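PDB 6OYC: glycosylation Associate Protein 1 from Streptococcus agalactiae serotype V, which probably acts in the accessory Sec system as part of the Gap123 complex, which is linked to glycosylation and secretion, and has a GT-B-type fold. Local coordinates for residues A[56-61]-A[148-153]; A[78-83]-A[177-182]. All blocks are in the same frame, centred on the assembly; numbering follows the deposited sequence.

Interaction 1 of 2, residues A[56-61]-A[148-153]; sequences MPNLRY and FDDRGF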
loop_
_atom_site.group_PDB
_atom_site.type_symbol
_atom_site.label_atom_id
_atom_site.label_comp_id
_atom_site.label_asym_id
_atom_site.label_seq_id
_atom_site.Cartn_x
_atom_site.Cartn_y
_atom_site.Cartn_z
ATOM N N MET A 56 6.987 5.518 12.131
ATOM C CA MET A 56 5.753 4.790 11.802
ATOM C C MET A 56 4.848 4.642 13.026
ATOM O O MET A 56 4.665 3.541 13.561
ATOM C CB MET A 56 6.098 3.421 11.205
ATOM C CG MET A 56 6.656 3.500 9.789
ATOM S SD MET A 56 5.304 3.878 8.665
ATOM C CE MET A 56 4.782 2.210 8.226
ATOM N N PRO A 57 4.234 5.737 13.481
ATOM C CA PRO A 57 3.366 5.647 14.677
ATOM C C PRO A 57 2.160 4.732 14.490
ATOM O O PRO A 57 1.570 4.290 15.486
ATOM C CB PRO A 57 2.936 7.100 14.909
ATOM C CG PRO A 57 3.114 7.766 13.557
ATOM C CD PRO A 57 4.288 7.103 12.930
ATOM N N ASN A 58 1.786 4.417 13.252
ATOM C CA ASN A 58 0.664 3.529 12.973
ATOM C C ASN A 58 1.123 2.151 12.517
ATOM O O ASN A 58 0.394 1.459 11.801
ATOM C CB ASN A 58 -0.257 4.142 11.920
ATOM C CG ASN A 58 -1.688 3.879 12.219
ATOM O OD1 ASN A 58 -2.136 4.081 13.351
ATOM N ND2 ASN A 58 -2.431 3.380 11.219
ATOM N N LEU A 59 2.326 1.740 12.935
ATOM C CA LEU A 59 2.950 0.549 12.366
ATOM C C LEU A 59 2.165 -0.714 12.705
ATOM O O LEU A 59 2.057 -1.626 11.873
ATOM C CB LEU A 59 4.391 0.440 12.856
ATOM C CG LEU A 59 5.195 -0.783 12.416
ATOM C CD1 LEU A 59 5.199 -0.918 10.905
ATOM C CD2 LEU A 59 6.636 -0.688 12.947
ATOM N N ARG A 60 1.604 -0.792 13.915
ATOM C CA ARG A 60 0.986 -2.052 14.314
ATOM C C ARG A 60 -0.312 -2.299 13.538
ATOM O O ARG A 60 -0.562 -3.423 13.089
ATOM C CB ARG A 60 0.778 -2.075 15.832
ATOM C CG ARG A 60 2.076 -2.434 16.633
ATOM C CD ARG A 60 2.443 -1.387 17.692
ATOM N NE ARG A 60 2.473 -0.036 17.142
ATOM C CZ ARG A 60 3.552 0.544 16.626
ATOM N NH1 ARG A 60 4.727 -0.095 16.614
ATOM N NH2 ARG A 60 3.456 1.773 16.124
ATOM N N TYR A 61 -1.126 -1.254 13.321
ATOM C CA TYR A 61 -2.270 -1.420 12.432
ATOM C C TYR A 61 -1.809 -1.722 11.023
ATOM O O TYR A 61 -2.405 -2.561 10.340
ATOM C CB TYR A 61 -3.176 -0.186 12.434
ATOM C CG TYR A 61 -4.108 -0.184 13.616
ATOM C CD1 TYR A 61 -4.949 -1.273 13.868
ATOM C CD2 TYR A 61 -4.128 0.882 14.510
ATOM C CE1 TYR A 61 -5.793 -1.284 14.968
ATOM C CE2 TYR A 61 -4.962 0.877 15.605
ATOM C CZ TYR A 61 -5.782 -0.214 15.833
ATOM O OH TYR A 61 -6.603 -0.212 16.917
ATOM N N PHE A 148 -0.640 10.745 17.142
ATOM C CA PHE A 148 -0.842 9.676 18.103
ATOM C C PHE A 148 -0.339 8.366 17.523
ATOM O O PHE A 148 -0.590 8.064 16.352
ATOM C CB PHE A 148 -2.319 9.572 18.489
ATOM C CG PHE A 148 -2.818 10.784 19.220
ATOM C CD1 PHE A 148 -2.705 10.866 20.610
ATOM C CD2 PHE A 148 -3.375 11.860 18.522
ATOM C CE1 PHE A 148 -3.155 11.978 21.290
ATOM C CE2 PHE A 148 -3.819 12.987 19.205
ATOM C CZ PHE A 148 -3.710 13.045 20.588
ATOM N N ASP A 149 0.397 7.620 18.342
ATOM C CA ASP A 149 0.767 6.242 18.063
ATOM C C ASP A 149 -0.467 5.362 18.177
ATOM O O ASP A 149 -1.370 5.632 18.978
ATOM C CB ASP A 149 1.836 5.783 19.074
ATOM C CG ASP A 149 2.584 4.512 18.643
ATOM O OD1 ASP A 149 2.033 3.399 18.835
ATOM O OD2 ASP A 149 3.731 4.641 18.133
ATOM N N ASP A 150 -0.508 4.290 17.381
ATOM C CA ASP A 150 -1.660 3.392 17.492
ATOM C C ASP A 150 -1.673 2.600 18.794
ATOM O O ASP A 150 -2.651 1.914 19.066
ATOM C CB ASP A 150 -1.742 2.441 16.292
ATOM C CG ASP A 150 -0.562 1.471 16.195
ATOM O OD1 ASP A 150 -0.068 0.977 17.230
ATOM O OD2 ASP A 150 -0.149 1.151 15.052
ATOM N N ARG A 151 -0.612 2.653 19.589
ATOM C CA ARG A 151 -0.675 2.107 20.940
ATOM C C ARG A 151 -1.359 3.071 21.920
ATOM O O ARG A 151 -1.484 2.752 23.104
ATOM C CB ARG A 151 0.718 1.698 21.421
ATOM C CG ARG A 151 1.264 0.466 20.688
ATOM C CD ARG A 151 2.793 0.334 20.749
ATOM N NE ARG A 151 3.494 1.423 20.070
ATOM C CZ ARG A 151 4.763 1.363 19.665
ATOM N NH1 ARG A 151 5.475 0.263 19.872
ATOM N NH2 ARG A 151 5.318 2.403 19.046
ATOM N N GLY A 152 -1.824 4.218 21.437
ATOM C CA GLY A 152 -2.609 5.136 22.237
ATOM C C GLY A 152 -1.831 6.032 23.179
ATOM O O GLY A 152 -2.310 6.318 24.278
ATOM N N PHE A 153 -0.632 6.472 22.791
ATOM C CA PHE A 153 0.080 7.534 23.489
ATOM C C PHE A 153 0.385 8.648 22.494
ATOM O O PHE A 153 0.318 8.445 21.275
ATOM C CB PHE A 153 1.371 7.012 24.150
ATOM C CG PHE A 153 2.399 6.503 23.174
ATOM C CD1 PHE A 153 3.320 7.371 22.598
ATOM C CD2 PHE A 153 2.449 5.156 22.839
ATOM C CE1 PHE A 153 4.279 6.904 21.692
ATOM C CE2 PHE A 153 3.401 4.680 21.933
ATOM C CZ PHE A 153 4.318 5.567 21.359
#

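Interaction 2 of 2, residues A[78-83]-A[177-182]; sequences DDIQEI and RIMREY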
loop_
_atom_site.group_PDB
_atom_site.type_symbol
_atom_site.label_atom_id
_atom_site.label_comp_id
_atom_site.label_asym_id
_atom_site.label_seq_id
_atom_site.Cartn_x
_atom_site.Cartn_y
_atom_site.Cartn_z
ATOM N N ASP A 78 10.958 3.759 17.437
ATOM C CA ASP A 78 10.577 3.171 18.722
ATOM C C ASP A 78 11.770 3.140 19.684
ATOM O O ASP A 78 11.651 3.491 20.864
ATOM C CB ASP A 78 10.029 1.756 18.507
ATOM C CG ASP A 78 8.545 1.734 18.111
ATOM O OD1 ASP A 78 7.994 2.740 17.610
ATOM O OD2 ASP A 78 7.925 0.677 18.297
ATOM N N ASP A 79 12.925 2.708 19.183
ATOM C CA ASP A 79 14.164 2.692 19.962
ATOM C C ASP A 79 14.540 4.097 20.431
ATOM O O ASP A 79 14.721 4.347 21.626
ATOM C CB ASP A 79 15.260 2.091 19.078
ATOM C CG ASP A 79 16.573 1.857 19.809
ATOM O OD1 ASP A 79 16.763 2.344 20.939
ATOM O OD2 ASP A 79 17.433 1.175 19.215
ATOM N N ILE A 80 14.670 5.027 19.488
ATOM C CA ILE A 80 14.949 6.419 19.830
ATOM C C ILE A 80 13.999 6.911 20.914
ATOM O O ILE A 80 14.427 7.448 21.941
ATOM C CB ILE A 80 14.852 7.295 18.574
ATOM C CG1 ILE A 80 15.907 6.859 17.565
ATOM C CG2 ILE A 80 14.964 8.778 18.932
ATOM C CD1 ILE A 80 15.823 7.621 16.270
ATOM N N GLN A 81 12.696 6.738 20.698
ATOM C CA GLN A 81 11.706 7.380 21.551
ATOM C C GLN A 81 11.483 6.663 22.877
ATOM O O GLN A 81 10.634 7.117 23.647
ATOM C CB GLN A 81 10.373 7.503 20.805
ATOM C CG GLN A 81 10.393 8.505 19.655
ATOM C CD GLN A 81 9.073 8.546 18.932
ATOM O OE1 GLN A 81 8.932 7.961 17.848
ATOM N NE2 GLN A 81 8.074 9.212 19.541
ATOM N N GLU A 82 12.205 5.565 23.153
ATOM C CA GLU A 82 12.147 4.864 24.450
ATOM C C GLU A 82 10.742 4.351 24.736
ATOM O O GLU A 82 10.231 4.450 25.858
ATOM C CB GLU A 82 12.644 5.746 25.602
ATOM C CG GLU A 82 14.109 6.073 25.473
ATOM C CD GLU A 82 14.608 7.051 26.524
ATOM O OE1 GLU A 82 13.878 7.335 27.503
ATOM O OE2 GLU A 82 15.739 7.543 26.347
ATOM N N ILE A 83 10.105 3.812 23.703
ATOM C CA ILE A 83 8.725 3.386 23.857
ATOM C C ILE A 83 8.643 2.085 24.655
ATOM O O ILE A 83 7.860 1.979 25.605
ATOM C CB ILE A 83 8.053 3.313 22.472
ATOM C CG1 ILE A 83 7.750 4.749 22.019
ATOM C CG2 ILE A 83 6.775 2.483 22.501
ATOM C CD1 ILE A 83 7.787 4.931 20.537
ATOM N N ARG A 177 10.317 14.881 25.971
ATOM C CA ARG A 177 10.844 15.053 24.628
ATOM C C ARG A 177 12.182 14.337 24.476
ATOM O O ARG A 177 13.119 14.586 25.238
ATOM C CB ARG A 177 11.003 16.534 24.305
ATOM C CG ARG A 177 11.469 16.749 22.867
ATOM C CD ARG A 177 11.332 18.188 22.469
ATOM N NE ARG A 177 12.329 19.016 23.126
ATOM C CZ ARG A 177 12.071 20.202 23.663
ATOM N NH1 ARG A 177 10.839 20.687 23.609
ATOM N NH2 ARG A 177 13.044 20.903 24.250
ATOM N N ILE A 178 12.278 13.453 23.489
ATOM C CA ILE A 178 13.558 12.810 23.206
ATOM C C ILE A 178 14.375 13.623 22.221
ATOM O O ILE A 178 15.584 13.778 22.394
ATOM C CB ILE A 178 13.359 11.380 22.689
ATOM C CG1 ILE A 178 12.548 10.563 23.693
ATOM C CG2 ILE A 178 14.704 10.753 22.411
ATOM C CD1 ILE A 178 13.208 10.410 25.015
ATOM N N MET A 179 13.743 14.148 21.177
ATOM C CA MET A 179 14.491 14.924 20.198
ATOM C C MET A 179 13.544 15.867 19.478
ATOM O O MET A 179 12.333 15.637 19.414
ATOM C CB MET A 179 15.218 14.026 19.191
ATOM C CG MET A 179 14.265 13.230 18.334
ATOM S SD MET A 179 15.038 12.168 17.131
ATOM C CE MET A 179 13.596 11.367 16.447
ATOM N N ARG A 180 14.119 16.938 18.942
ATOM C CA ARG A 180 13.409 17.894 18.104
ATOM C C ARG A 180 14.045 17.918 16.719
ATOM O O ARG A 180 15.272 18.024 16.600
ATOM C CB ARG A 180 13.428 19.288 18.724
ATOM C CG ARG A 180 13.059 20.392 17.748
ATOM C CD ARG A 180 12.949 21.734 18.460
ATOM N NE ARG A 180 12.136 21.629 19.664
ATOM C CZ ARG A 180 11.806 22.663 20.425
ATOM N NH1 ARG A 180 12.212 23.882 20.090
ATOM N NH2 ARG A 180 11.056 22.484 21.507
ATOM N N GLU A 181 13.215 17.801 15.686
ATOM C CA GLU A 181 13.634 17.811 14.287
ATOM C C GLU A 181 13.077 19.067 13.641
ATOM O O GLU A 181 11.856 19.235 13.578
ATOM C CB GLU A 181 13.129 16.571 13.531
ATOM C CG GLU A 181 13.465 16.571 12.030
ATOM C CD GLU A 181 12.705 15.508 11.213
ATOM O OE1 GLU A 181 11.713 14.898 11.695
ATOM O OE2 GLU A 181 13.115 15.274 10.067
ATOM N N TYR A 182 13.963 19.940 13.165
ATOM C CA TYR A 182 13.545 21.175 12.519
ATOM C C TYR A 182 13.097 20.907 11.084
ATOM O O TYR A 182 13.557 19.961 10.435
ATOM C CB TYR A 182 14.679 22.215 12.576
ATOM C CG TYR A 182 14.779 22.866 13.952
ATOM C CD1 TYR A 182 15.426 22.219 14.999
ATOM C CD2 TYR A 182 14.182 24.099 14.209
ATOM C CE1 TYR A 182 15.512 22.795 16.270
ATOM C CE2 TYR A 182 14.250 24.686 15.470
ATOM C CZ TYR A 182 14.918 24.024 16.496
ATOM O OH TYR A 182 14.985 24.591 17.750
#

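Interaction 1 of 2, residues A[56-61]-A[148-153]
The guanidinium of Arg-60 lies flat on that of Arg-151, planes 5° and centres 3.4 Å apart, although the two side chains run nearly at right angles. The carboxylates of Asp-149 and Asp-150 probably offset the paired positive charge. Arg-60 NE points in its own plane at Asp-150 OD1 (2.7 Å, 164°), meeting that oxygen on the syn side. Arg-151 holds Asp-149 side-on, NE to OD1 and NH2 to OD2, while its backbone N takes the anti lone pair of OD1 and closes an Asx turn. Asp-149 OD1 also sits 3.5 Å from Arg-60 NH2, well out of the guanidinium plane, a pairing of charge alone.

With CG between its backbone N and carbonyl carbon (chi1 64°), Asp-150 reaches the start of helix 59-65. There OD2 receives Tyr-61 N from above the carboxylate plane at 3.1 Å, plus a weak bond from Arg-60 N. Asp-150 N donates to Pro-57 O at 2.8 Å, nearly straight. Beyond the segments, Arg-60 NH1 hydrogen-bonds to Tyr-73 OH and Arg-151 NH1 salt-bridges Asp-78. Stacked arginines thus centre a buried salt-bridge network, in which the type I turn between strands 141-148 and 154-161 meets the N-terminus of a helix.

Interaction 2 of 2, residues A[78-83]-A[177-182]
A methyl group pressed against a backbone carbonyl is the oddity here: Ile-178 CG2 comes within 3.3 Å of Ile-80 O, at the end of helix 76-80, and no hydrogen bond joins the two segments. Ile-178 projects from strand 177-182 toward the helix end and spreads its branches over three successive residues. The chi1 of -57° splits the two branches of Ile-178: CG2, opposite the backbone N, goes to the Ile-80 carbonyl, while CG1 lies 3.9 Å from Gln-81 CA. The end of the longer branch, CD1, meets the carboxylate of Glu-82, 3.9 Å from CD and about equally far from both oxygens.

Beside it, Met-179 crosses Ile-80 at about a right angle. Its chain is extended beyond CG, and both SD and CE approach Ile-80 CG2, the sulfur at 3.8 Å. Two consecutive strand residues can point at the same partner because Ile-178 and Met-179 together face Tyr-170 in a classic beta bulge. On the other segment the helix ends in a Schellman motif: Glu-82 has positive phi (61°), and Glu-82 N and Ile-83 N bond back to Asp-79 O and Asp-78 O. Leu-211 of helix 208-223 covers both Ile-80 and Met-179.

Polar ends find their partners elsewhere, Gln-81 NE2 at Leu-171 O and Glu-82 OE1 in a salt bridge to Lys-196. The contact itself therefore rests on van der Waals forces, apolar where Ile-80 meets Ile-178 and Met-179, but with methyl groups against a carbonyl and a carboxylate at the helix end.

Overall arrangement
Interactions 1 and 2 have centres about 14 Å apart and touch directly. Arg-151 NH1 of interaction 1 makes a salt bridge of 2.9 Å to Asp-78 OD2 of interaction 2, extending the charged network to helix 76-80. Beside this salt bridge, Phe-153 CZ packs 3.6 Å from Ile-83 CG1. The segments alternate along the chain. Segments 56-61 and 78-83 flank strand 73-75, outermost in the seven-stranded parallel sheet; 148-153 and 177-182 belong to the long antiparallel sheet and its connecting turns. Both contacts join that antiparallel sheet to the segments around strand 73-75, on the same side of the chain's centre, one through salt bridges and hydrogen bonds, the other through van der Waals contact without a hydrogen bond.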